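Local coordinates for argonaute protein (Marinitoga piezophila, PDB 5I4A), which uses short 5'-hydroxyl RNA guides to bind complementary target strands and cleave them, acting as an RNA-guided endonuclease of single-stranded DNA, at residues A[481-485]-A[486-490]; A[596-599]-A[600-604]; A[391-394]-A[395-399]; A[623-626]-A[627-631]. All blocks are in the same frame, centred on the assembly; numbering follows the deposited sequence.

Contact 1. Residues A[481-485]-A[486-490]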
loop_
_atom_site.group_PDB
_atom_site.type_symbol
_atom_site.label_atom_id
_atom_site.label_comp_id
_atom_site.label_asym_id
_atom_site.label_seq_id
_atom_site.Cartn_x
_atom_site.Cartn_y
_atom_site.Cartn_z
ATOM N N LEU A 481 7.580 20.041 -0.988
ATOM C CA LEU A 481 7.954 20.789 -2.174
ATOM C C LEU A 481 6.723 21.489 -2.737
ATOM O O LEU A 481 5.611 20.960 -2.678
ATOM C CB LEU A 481 8.563 19.862 -3.228
ATOM C CG LEU A 481 9.812 19.092 -2.792
ATOM C CD1 LEU A 481 10.109 17.951 -3.753
ATOM C CD2 LEU A 481 11.005 20.029 -2.685
ATOM N N GLU A 482 6.925 22.695 -3.269
ATOM C CA GLU A 482 5.820 23.444 -3.860
ATOM C C GLU A 482 5.303 22.722 -5.098
ATOM O O GLU A 482 6.080 22.359 -5.988
ATOM C CB GLU A 482 6.261 24.863 -4.220
ATOM C CG GLU A 482 6.622 25.745 -3.028
ATOM C CD GLU A 482 5.410 26.168 -2.211
ATOM O OE1 GLU A 482 4.946 27.321 -2.364
ATOM O OE2 GLU A 482 4.915 25.341 -1.417
ATOM N N LEU A 483 3.988 22.510 -5.153
ATOM C CA LEU A 483 3.386 21.780 -6.261
ATOM C C LEU A 483 3.571 22.529 -7.574
ATOM O O LEU A 483 2.863 23.499 -7.859
ATOM C CB LEU A 483 1.900 21.521 -5.992
ATOM C CG LEU A 483 1.124 20.724 -7.044
ATOM C CD1 LEU A 483 1.946 19.561 -7.581
ATOM C CD2 LEU A 483 -0.183 20.218 -6.454
ATOM N N ASN A 484 4.533 22.077 -8.372
ATOM C CA ASN A 484 4.812 22.672 -9.673
ATOM C C ASN A 484 5.505 21.612 -10.511
ATOM O O ASN A 484 6.599 21.163 -10.151
ATOM C CB ASN A 484 5.678 23.927 -9.535
ATOM C CG ASN A 484 6.061 24.525 -10.878
ATOM O OD1 ASN A 484 7.027 24.091 -11.507
ATOM N ND2 ASN A 484 5.315 25.534 -11.316
ATOM N N GLU A 485 4.855 21.198 -11.601
ATOM C CA GLU A 485 5.377 20.154 -12.472
ATOM C C GLU A 485 6.850 20.374 -12.789
ATOM O O GLU A 485 7.680 19.473 -12.623
ATOM C CB GLU A 485 4.557 20.106 -13.766
ATOM C CG GLU A 485 5.010 19.044 -14.754
ATOM C CD GLU A 485 4.397 17.693 -14.465
ATOM O OE1 GLU A 485 3.193 17.516 -14.749
ATOM O OE2 GLU A 485 5.112 16.817 -13.937
ATOM N N LYS A 486 7.194 21.585 -13.222
ATOM C CA LYS A 486 8.562 21.840 -13.663
ATOM C C LYS A 486 9.549 21.754 -12.508
ATOM O O LYS A 486 10.650 21.216 -12.665
ATOM C CB LYS A 486 8.649 23.206 -14.346
ATOM C CG LYS A 486 10.074 23.679 -14.651
ATOM C CD LYS A 486 10.844 22.718 -15.548
ATOM C CE LYS A 486 12.149 23.329 -16.038
ATOM N NZ LYS A 486 12.746 24.214 -15.002
ATOM N N MET A 487 9.194 22.302 -11.343
ATOM C CA MET A 487 10.123 22.222 -10.222
ATOM C C MET A 487 10.242 20.788 -9.728
ATOM O O MET A 487 11.347 20.307 -9.460
ATOM C CB MET A 487 9.713 23.162 -9.089
ATOM C CG MET A 487 9.786 24.611 -9.484
ATOM S SD MET A 487 9.592 25.680 -8.062
ATOM C CE MET A 487 8.179 24.907 -7.291
ATOM N N ASN A 488 9.122 20.060 -9.691
ATOM C CA ASN A 488 9.138 18.700 -9.155
ATOM C C ASN A 488 9.970 17.753 -10.017
ATOM O O ASN A 488 10.646 16.861 -9.501
ATOM C CB ASN A 488 7.709 18.180 -9.012
ATOM C CG ASN A 488 6.902 18.967 -7.995
ATOM O OD1 ASN A 488 7.458 19.643 -7.128
ATOM N ND2 ASN A 488 5.581 18.876 -8.094
ATOM N N LEU A 489 9.928 17.919 -11.330
ATOM C CA LEU A 489 10.697 17.057 -12.222
ATOM C C LEU A 489 12.178 17.398 -12.231
ATOM O O LEU A 489 13.006 16.529 -12.531
ATOM C CB LEU A 489 10.122 17.157 -13.633
ATOM C CG LEU A 489 9.043 16.204 -14.184
ATOM C CD1 LEU A 489 8.383 16.891 -15.308
ATOM C CD2 LEU A 489 9.700 14.963 -14.673
ATOM N N ASP A 490 12.530 18.634 -11.885
ATOM C CA ASP A 490 13.940 18.956 -11.695
ATOM C C ASP A 490 14.524 18.151 -10.540
ATOM O O ASP A 490 15.544 17.462 -10.691
ATOM C CB ASP A 490 14.129 20.454 -11.441
ATOM C CG ASP A 490 13.900 21.300 -12.682
ATOM O OD1 ASP A 490 14.011 20.768 -13.814
ATOM O OD2 ASP A 490 13.625 22.505 -12.529
#
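Asn484 grips the first turn of helix 485-507 twice, through its side chain and through its own carbonyl. As the N-cap residue it accepts the backbone N-H of Met487 on OD1 at 2.8 Å; the donor lies in the carbonyl plane, on a lone pair, with an N-H...O angle of 156°. With CG anti to the backbone N (chi1 176°), the amide is swung over the start of the helix, where OD1 can meet that N-H. The carbonyl O of Asn484 takes Asn488 N, also at 2.8 Å and nearly straight at 164°, and Leu489 N closes the next turn on Glu485 O at 3.0 Å. The cap lies where the chain passes from edge strand 472-482 of the RNase H-like PIWI sheet into the helix. Within the helix, Lys486 NZ reaches one turn ahead to the syn lone pair of Asp490 OD2, a salt bridge of 3.1 Å.

Around this polar core the packing is modest. Glu485, inferred to be an active-site residue, lies side by side with Leu489, its OE2 being 3.5 Å from Leu489 CD1; that carboxylate oxygen also has a weak hydrogen bond from Asp525 N. Leu489 itself packs on helix 526-532. The Met487 chain bends at its last torsion, and its methyl CE settles 3.5 Å from Asn484 CB and 3.6 Å from Glu482 CB.

Contact 2. Residues A[596-599]-A[600-604]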
loop_
_atom_site.group_PDB
_atom_site.type_symbol
_atom_site.label_atom_id
_atom_site.label_comp_id
_atom_site.label_asym_id
_atom_site.label_seq_id
_atom_site.Cartn_x
_atom_site.Cartn_y
_atom_site.Cartn_z
ATOM N N GLU A 596 8.178 -10.089 -20.549
ATOM C CA GLU A 596 8.101 -11.233 -19.644
ATOM C C GLU A 596 9.294 -11.286 -18.696
ATOM O O GLU A 596 9.140 -11.592 -17.508
ATOM C CB GLU A 596 8.010 -12.533 -20.446
ATOM C CG GLU A 596 6.745 -12.685 -21.276
ATOM C CD GLU A 596 6.830 -11.991 -22.624
ATOM O OE1 GLU A 596 7.884 -11.396 -22.929
ATOM O OE2 GLU A 596 5.839 -12.046 -23.383
ATOM N N GLU A 597 10.492 -10.995 -19.205
ATOM C CA GLU A 597 11.681 -11.019 -18.361
ATOM C C GLU A 597 11.672 -9.873 -17.358
ATOM O O GLU A 597 12.054 -10.056 -16.197
ATOM C CB GLU A 597 12.936 -10.967 -19.229
ATOM C CG GLU A 597 13.203 -12.243 -20.006
ATOM C CD GLU A 597 14.209 -12.040 -21.119
ATOM O OE1 GLU A 597 14.344 -10.894 -21.594
ATOM O OE2 GLU A 597 14.862 -13.026 -21.518
ATOM N N ILE A 598 11.237 -8.688 -17.788
ATOM C CA ILE A 598 11.130 -7.550 -16.877
ATOM C C ILE A 598 10.127 -7.850 -15.770
ATOM O O ILE A 598 10.371 -7.564 -14.592
ATOM C CB ILE A 598 10.745 -6.277 -17.651
ATOM C CG1 ILE A 598 11.832 -5.922 -18.667
ATOM C CG2 ILE A 598 10.518 -5.117 -16.695
ATOM C CD1 ILE A 598 11.488 -4.721 -19.530
ATOM N N ILE A 599 8.981 -8.431 -16.132
ATOM C CA ILE A 599 7.959 -8.750 -15.140
ATOM C C ILE A 599 8.501 -9.738 -14.116
ATOM O O ILE A 599 8.234 -9.621 -12.913
ATOM C CB ILE A 599 6.696 -9.292 -15.832
ATOM C CG1 ILE A 599 6.142 -8.266 -16.823
ATOM C CG2 ILE A 599 5.645 -9.672 -14.807
ATOM C CD1 ILE A 599 5.796 -6.934 -16.211
ATOM N N GLU A 600 9.273 -10.726 -14.574
ATOM C CA GLU A 600 9.838 -11.704 -13.651
ATOM C C GLU A 600 10.843 -11.054 -12.708
ATOM O O GLU A 600 10.905 -11.404 -11.524
ATOM C CB GLU A 600 10.486 -12.852 -14.424
ATOM C CG GLU A 600 11.069 -13.946 -13.538
ATOM C CD GLU A 600 12.027 -14.848 -14.282
ATOM O OE1 GLU A 600 11.964 -16.080 -14.074
ATOM O OE2 GLU A 600 12.841 -14.320 -15.071
ATOM N N GLN A 601 11.635 -10.100 -13.208
ATOM C CA GLN A 601 12.597 -9.427 -12.340
ATOM C C GLN A 601 11.891 -8.558 -11.310
ATOM O O GLN A 601 12.339 -8.458 -10.164
ATOM C CB GLN A 601 13.572 -8.592 -13.168
ATOM C CG GLN A 601 14.651 -9.403 -13.855
ATOM C CD GLN A 601 15.580 -8.541 -14.677
ATOM O OE1 GLN A 601 16.019 -7.482 -14.231
ATOM N NE2 GLN A 601 15.876 -8.981 -15.893
ATOM N N ILE A 602 10.783 -7.922 -11.699
ATOM C CA ILE A 602 10.031 -7.099 -10.757
ATOM C C ILE A 602 9.450 -7.965 -9.648
ATOM O O ILE A 602 9.450 -7.579 -8.472
ATOM C CB ILE A 602 8.941 -6.304 -11.499
ATOM C CG1 ILE A 602 9.585 -5.239 -12.394
ATOM C CG2 ILE A 602 7.965 -5.671 -10.516
ATOM C CD1 ILE A 602 8.627 -4.578 -13.333
ATOM N N TYR A 603 8.962 -9.156 -9.999
ATOM C CA TYR A 603 8.452 -10.070 -8.983
ATOM C C TYR A 603 9.570 -10.564 -8.074
ATOM O O TYR A 603 9.400 -10.630 -6.850
ATOM C CB TYR A 603 7.736 -11.248 -9.640
ATOM C CG TYR A 603 7.148 -12.217 -8.641
ATOM C CD1 TYR A 603 5.953 -11.933 -7.995
ATOM C CD2 TYR A 603 7.790 -13.408 -8.337
ATOM C CE1 TYR A 603 5.411 -12.809 -7.078
ATOM C CE2 TYR A 603 7.255 -14.292 -7.420
ATOM C CZ TYR A 603 6.066 -13.989 -6.795
ATOM O OH TYR A 603 5.523 -14.861 -5.882
ATOM N N LEU A 604 10.717 -10.925 -8.653
ATOM C CA LEU A 604 11.848 -11.358 -7.838
ATOM C C LEU A 604 12.301 -10.256 -6.892
ATOM O O LEU A 604 12.800 -10.545 -5.799
ATOM C CB LEU A 604 13.010 -11.799 -8.730
ATOM C CG LEU A 604 12.822 -13.057 -9.585
ATOM C CD1 LEU A 604 13.881 -13.127 -10.667
ATOM C CD2 LEU A 604 12.854 -14.314 -8.726
#
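Ile602 N donates to Ile598 O at 2.9 Å, the shortest of the four backbone bonds that join residues 596-599 to 600-604, and its N-H...O angle is 156°. The same carbonyl oxygen is met by the Ile602 side chain, whose CG1 stands 3.3 Å from Ile598 O. With CG1 anti to Ile602's own carbonyl carbon (chi1 -69°), the branch lies beside the backbone N and over the preceding turn. Beyond it, Ile602 CD1 meets Ile598 CG2 at 3.9 Å, the two side chains crossing at a slant.

The other bonds repeat the i to i+4 pattern of an alpha helix: Gln601 N to Glu597 O and Tyr603 N to Ile599 O, both 3.0 Å, and Glu600 N to Glu596 O at 3.1 Å. This is helix 595-605 of the PIWI domain, which lies against the RNase H-like sheet. Ile598 and Ile602 turn to strands 582-589 and 513-519, touching Phe515, Leu517 and Val584 among others, while Ile599 packs on Tyr569 and Val584. Gln601 runs extended past CG, with CG 3.6 Å from Glu597 O, and its OE1 is hydrogen-bonded to Tyr445 OH. Farther along, the Tyr603 ring meets Tyr571 edge-to-face.

Contact 3. Residues A[391-394]-A[395-399]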
loop_
_atom_site.group_PDB
_atom_site.type_symbol
_atom_site.label_atom_id
_atom_site.label_comp_id
_atom_site.label_asym_id
_atom_site.label_seq_id
_atom_site.Cartn_x
_atom_site.Cartn_y
_atom_site.Cartn_z
ATOM N N ARG A 391 15.131 9.525 16.661
ATOM C CA ARG A 391 15.695 10.849 16.416
ATOM C C ARG A 391 16.797 11.189 17.414
ATOM O O ARG A 391 17.810 11.793 17.045
ATOM C CB ARG A 391 14.567 11.879 16.466
ATOM C CG ARG A 391 14.941 13.340 16.333
ATOM C CD ARG A 391 13.663 14.122 16.047
ATOM N NE ARG A 391 13.725 15.530 16.415
ATOM C CZ ARG A 391 12.762 16.408 16.146
ATOM N NH1 ARG A 391 11.669 16.020 15.499
ATOM N NH2 ARG A 391 12.891 17.674 16.518
ATOM N N ASN A 392 16.624 10.802 18.677
ATOM C CA ASN A 392 17.547 11.186 19.738
ATOM C C ASN A 392 18.612 10.137 20.021
ATOM O O ASN A 392 19.557 10.422 20.765
ATOM C CB ASN A 392 16.770 11.476 21.023
ATOM C CG ASN A 392 15.675 12.497 20.813
ATOM O OD1 ASN A 392 15.834 13.436 20.035
ATOM N ND2 ASN A 392 14.551 12.311 21.496
ATOM N N PHE A 393 18.487 8.944 19.450
ATOM C CA PHE A 393 19.423 7.878 19.751
ATOM C C PHE A 393 20.790 8.176 19.138
ATOM O O PHE A 393 20.879 8.812 18.083
ATOM C CB PHE A 393 18.897 6.550 19.225
ATOM C CG PHE A 393 19.190 5.398 20.127
ATOM C CD1 PHE A 393 18.528 5.266 21.336
ATOM C CD2 PHE A 393 20.131 4.451 19.774
ATOM C CE1 PHE A 393 18.799 4.208 22.173
ATOM C CE2 PHE A 393 20.408 3.398 20.606
ATOM C CZ PHE A 393 19.741 3.272 21.807
ATOM N N PRO A 394 21.871 7.742 19.789
ATOM C CA PRO A 394 23.209 7.947 19.216
ATOM C C PRO A 394 23.309 7.319 17.834
ATOM O O PRO A 394 22.896 6.176 17.619
ATOM C CB PRO A 394 24.137 7.260 20.226
ATOM C CG PRO A 394 23.370 7.254 21.508
ATOM C CD PRO A 394 21.928 7.112 21.120
ATOM N N ASP A 395 23.861 8.080 16.890
ATOM C CA ASP A 395 23.878 7.660 15.496
ATOM C C ASP A 395 24.921 6.592 15.207
ATOM O O ASP A 395 24.857 5.955 14.152
ATOM C CB ASP A 395 24.112 8.869 14.587
ATOM C CG ASP A 395 22.998 9.891 14.686
ATOM O OD1 ASP A 395 21.828 9.486 14.854
ATOM O OD2 ASP A 395 23.292 11.102 14.603
ATOM N N ASN A 396 25.875 6.375 16.109
ATOM C CA ASN A 396 26.860 5.322 15.908
ATOM C C ASN A 396 26.361 3.954 16.356
ATOM O O ASN A 396 27.117 2.980 16.281
ATOM C CB ASN A 396 28.163 5.672 16.634
ATOM C CG ASN A 396 27.961 5.926 18.114
ATOM O OD1 ASN A 396 26.914 6.417 18.536
ATOM N ND2 ASN A 396 28.969 5.593 18.913
ATOM N N LEU A 397 25.114 3.852 16.808
ATOM C CA LEU A 397 24.523 2.587 17.216
ATOM C C LEU A 397 23.388 2.206 16.274
ATOM O O LEU A 397 22.674 3.067 15.753
ATOM C CB LEU A 397 23.987 2.662 18.649
ATOM C CG LEU A 397 24.988 3.020 19.750
ATOM C CD1 LEU A 397 24.274 3.176 21.081
ATOM C CD2 LEU A 397 26.076 1.964 19.846
ATOM N N ILE A 398 23.231 0.902 16.066
ATOM C CA ILE A 398 22.159 0.360 15.238
ATOM C C ILE A 398 20.986 0.073 16.170
ATOM O O ILE A 398 20.998 -0.903 16.925
ATOM C CB ILE A 398 22.606 -0.895 14.484
ATOM C CG1 ILE A 398 23.817 -0.583 13.602
ATOM C CG2 ILE A 398 21.464 -1.445 13.637
ATOM C CD1 ILE A 398 24.400 -1.799 12.907
ATOM N N LEU A 399 19.971 0.928 16.115
ATOM C CA LEU A 399 18.842 0.840 17.031
ATOM C C LEU A 399 18.033 -0.423 16.752
ATOM O O LEU A 399 17.550 -0.628 15.632
ATOM C CB LEU A 399 17.975 2.090 16.893
ATOM C CG LEU A 399 16.735 2.246 17.771
ATOM C CD1 LEU A 399 17.083 1.984 19.215
ATOM C CD2 LEU A 399 16.163 3.642 17.609
#
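Leu399 CD1 sits over the Phe393 ring, 3.8 Å from its centroid and 7° off the normal, a CH-pi contact almost exactly centred on the face. Pro394 CD lies against the opposite face, 3.3 Å from the ring plane and displaced toward the rim. Leu397 comes in at about a right angle to Phe393, its CD1 3.9 Å from Phe393 CE2, and the same methyl is 4.2 Å from Pro394 CB. Leu399 CG is anti to the backbone N (chi1 -179°), which carries CD1 back over the ring.

The polar part is slight. A type I beta turn runs from Pro394 to Leu397, closed by a weak hydrogen bond from Leu397 N to Pro394 O at 3.3 Å. Asn396 is tied down elsewhere, its ND2 donating to Ile366 O and Ile369 O.

With an alanine at Phe393, Leu399 CD1 and Leu397 CD1 would probably lose the ring they share, and Phe301 would be left without the ring it meets edge-to-face. The turn links helix 387-392 to strand 398-403 within a parallel beta-alpha-beta unit of the Mid domain. The side-chain contact here is mainly apolar and gathered round one ring, with a single weak hydrogen bond between the segments.

Contact 4. Residues A[623-626]-A[627-631]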
loop_
_atom_site.group_PDB
_atom_site.type_symbol
_atom_site.label_atom_id
_atom_site.label_comp_id
_atom_site.label_asym_id
_atom_site.label_seq_id
_atom_site.Cartn_x
_atom_site.Cartn_y
_atom_site.Cartn_z
ATOM N N LEU A 623 10.503 -0.170 -4.254
ATOM C CA LEU A 623 9.235 0.502 -3.983
ATOM C C LEU A 623 8.830 0.349 -2.526
ATOM O O LEU A 623 8.289 1.285 -1.925
ATOM C CB LEU A 623 8.137 -0.046 -4.892
ATOM C CG LEU A 623 7.951 0.615 -6.254
ATOM C CD1 LEU A 623 6.637 0.159 -6.845
ATOM C CD2 LEU A 623 7.989 2.126 -6.125
ATOM N N HIS A 624 9.058 -0.834 -1.951
ATOM C CA HIS A 624 8.795 -1.030 -0.529
ATOM C C HIS A 624 9.563 -0.020 0.313
ATOM O O HIS A 624 9.014 0.570 1.252
ATOM C CB HIS A 624 9.163 -2.454 -0.123
ATOM C CG HIS A 624 9.021 -2.720 1.342
ATOM N ND1 HIS A 624 7.835 -3.128 1.913
ATOM C CD2 HIS A 624 9.913 -2.621 2.356
ATOM C CE1 HIS A 624 8.003 -3.275 3.215
ATOM N NE2 HIS A 624 9.256 -2.974 3.509
ATOM N N ILE A 625 10.834 0.201 -0.017
ATOM C CA ILE A 625 11.639 1.177 0.710
ATOM C C ILE A 625 11.086 2.582 0.507
ATOM O O ILE A 625 10.912 3.345 1.466
ATOM C CB ILE A 625 13.110 1.087 0.269
ATOM C CG1 ILE A 625 13.668 -0.315 0.529
ATOM C CG2 ILE A 625 13.935 2.136 0.981
ATOM C CD1 ILE A 625 14.863 -0.663 -0.338
ATOM N N ALA A 626 10.798 2.942 -0.747
ATOM C CA ALA A 626 10.339 4.294 -1.048
ATOM C C ALA A 626 9.038 4.615 -0.322
ATOM O O ALA A 626 8.885 5.709 0.235
ATOM C CB ALA A 626 10.171 4.470 -2.556
ATOM N N ASN A 627 8.089 3.675 -0.316
ATOM C CA ASN A 627 6.857 3.888 0.437
ATOM C C ASN A 627 7.143 4.048 1.926
ATOM O O ASN A 627 6.599 4.948 2.577
ATOM C CB ASN A 627 5.881 2.731 0.209
ATOM C CG ASN A 627 5.253 2.752 -1.176
ATOM O OD1 ASN A 627 5.396 3.719 -1.926
ATOM N ND2 ASN A 627 4.538 1.687 -1.513
ATOM N N LYS A 628 8.003 3.188 2.480
ATOM C CA LYS A 628 8.257 3.207 3.917
ATOM C C LYS A 628 8.983 4.478 4.345
ATOM O O LYS A 628 8.623 5.094 5.354
ATOM C CB LYS A 628 9.060 1.972 4.330
ATOM C CG LYS A 628 8.209 0.768 4.696
ATOM C CD LYS A 628 7.336 1.070 5.900
ATOM C CE LYS A 628 6.524 -0.141 6.326
ATOM N NZ LYS A 628 7.328 -1.106 7.123
ATOM N N VAL A 629 10.009 4.887 3.594
ATOM C CA VAL A 629 10.774 6.072 3.974
ATOM C C VAL A 629 9.928 7.333 3.832
ATOM O O VAL A 629 10.043 8.267 4.634
ATOM C CB VAL A 629 12.074 6.157 3.153
ATOM C CG1 VAL A 629 12.795 7.469 3.423
ATOM C CG2 VAL A 629 12.979 4.981 3.489
ATOM N N ALA A 630 9.058 7.378 2.823
ATOM C CA ALA A 630 8.181 8.532 2.659
ATOM C C ALA A 630 7.123 8.617 3.750
ATOM O O ALA A 630 6.565 9.696 3.977
ATOM C CB ALA A 630 7.505 8.490 1.287
ATOM N N LEU A 631 6.852 7.511 4.442
ATOM C CA LEU A 631 5.738 7.465 5.380
ATOM C C LEU A 631 6.050 8.168 6.702
ATOM O O LEU A 631 5.134 8.709 7.333
ATOM C CB LEU A 631 5.339 6.005 5.618
ATOM C CG LEU A 631 3.872 5.694 5.918
ATOM C CD1 LEU A 631 3.522 4.299 5.431
ATOM C CD2 LEU A 631 3.590 5.818 7.405
#
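Lys628 lays its aliphatic chain alongside His624 one turn earlier: Lys628 CG stands 4.0 Å above one face of the imidazole, toward the rim. The two side chains point the same way on helix 621-631 of the RNase H-like PIWI domain, the helix that carries Asn627, inferred to belong to the active site. His624 has CG anti to its backbone N (chi1 176°), a position from which the ring can run beside the lysine; it also meets the Tyr617 ring, while Lys628 makes a cation-pi contact with Tyr639.

Backbone bonds set this spacing. Asn627 N reaches Leu623 O at 2.9 Å and is nearly linear, 173°, whereas Lys628 N to His624 O is 3.1 Å and more bent. Asn627, also inferred to be a ligand of the second manganese site, is held at its backbone N by this first bond, and its nearest side-chain atoms are about 3 Å from those of Asp449 and of Asp519. A leucine here has no amide, and the two aspartates would probably face a hydrocarbon branch, with the second manganese site losing a likely ligand.

Around the helix from Asn627, Ile625 and Val629 pack on strands 458-466 and 472-482, holding the helix to the sheet. Val629 N meets Ile625 O at 2.8 Å, and Val629 CG2 lies 3.9 Å from Ile625 CG2.

Overall arrangement
Along the chain the order is contact 3, contact 1, contact 2, contact 4, with no two touching. Contact 3 belongs to the Mid domain and its parallel sheet; the other three lie in the PIWI domain, on or against the mixed sheet of the RNase H fold. Contact 4 is central: its centre is about 20 Å from the centre of each of the others. Contacts 2 and 4 come nearest, about 7 Å between closest atoms, on consecutive helices 595-605 and 621-631, both touching strand 513-519. Contacts 1 and 4 carry Glu485 and Asn627, so two separate helices probably contribute to the active site, while contact 2 packs on the same sheet.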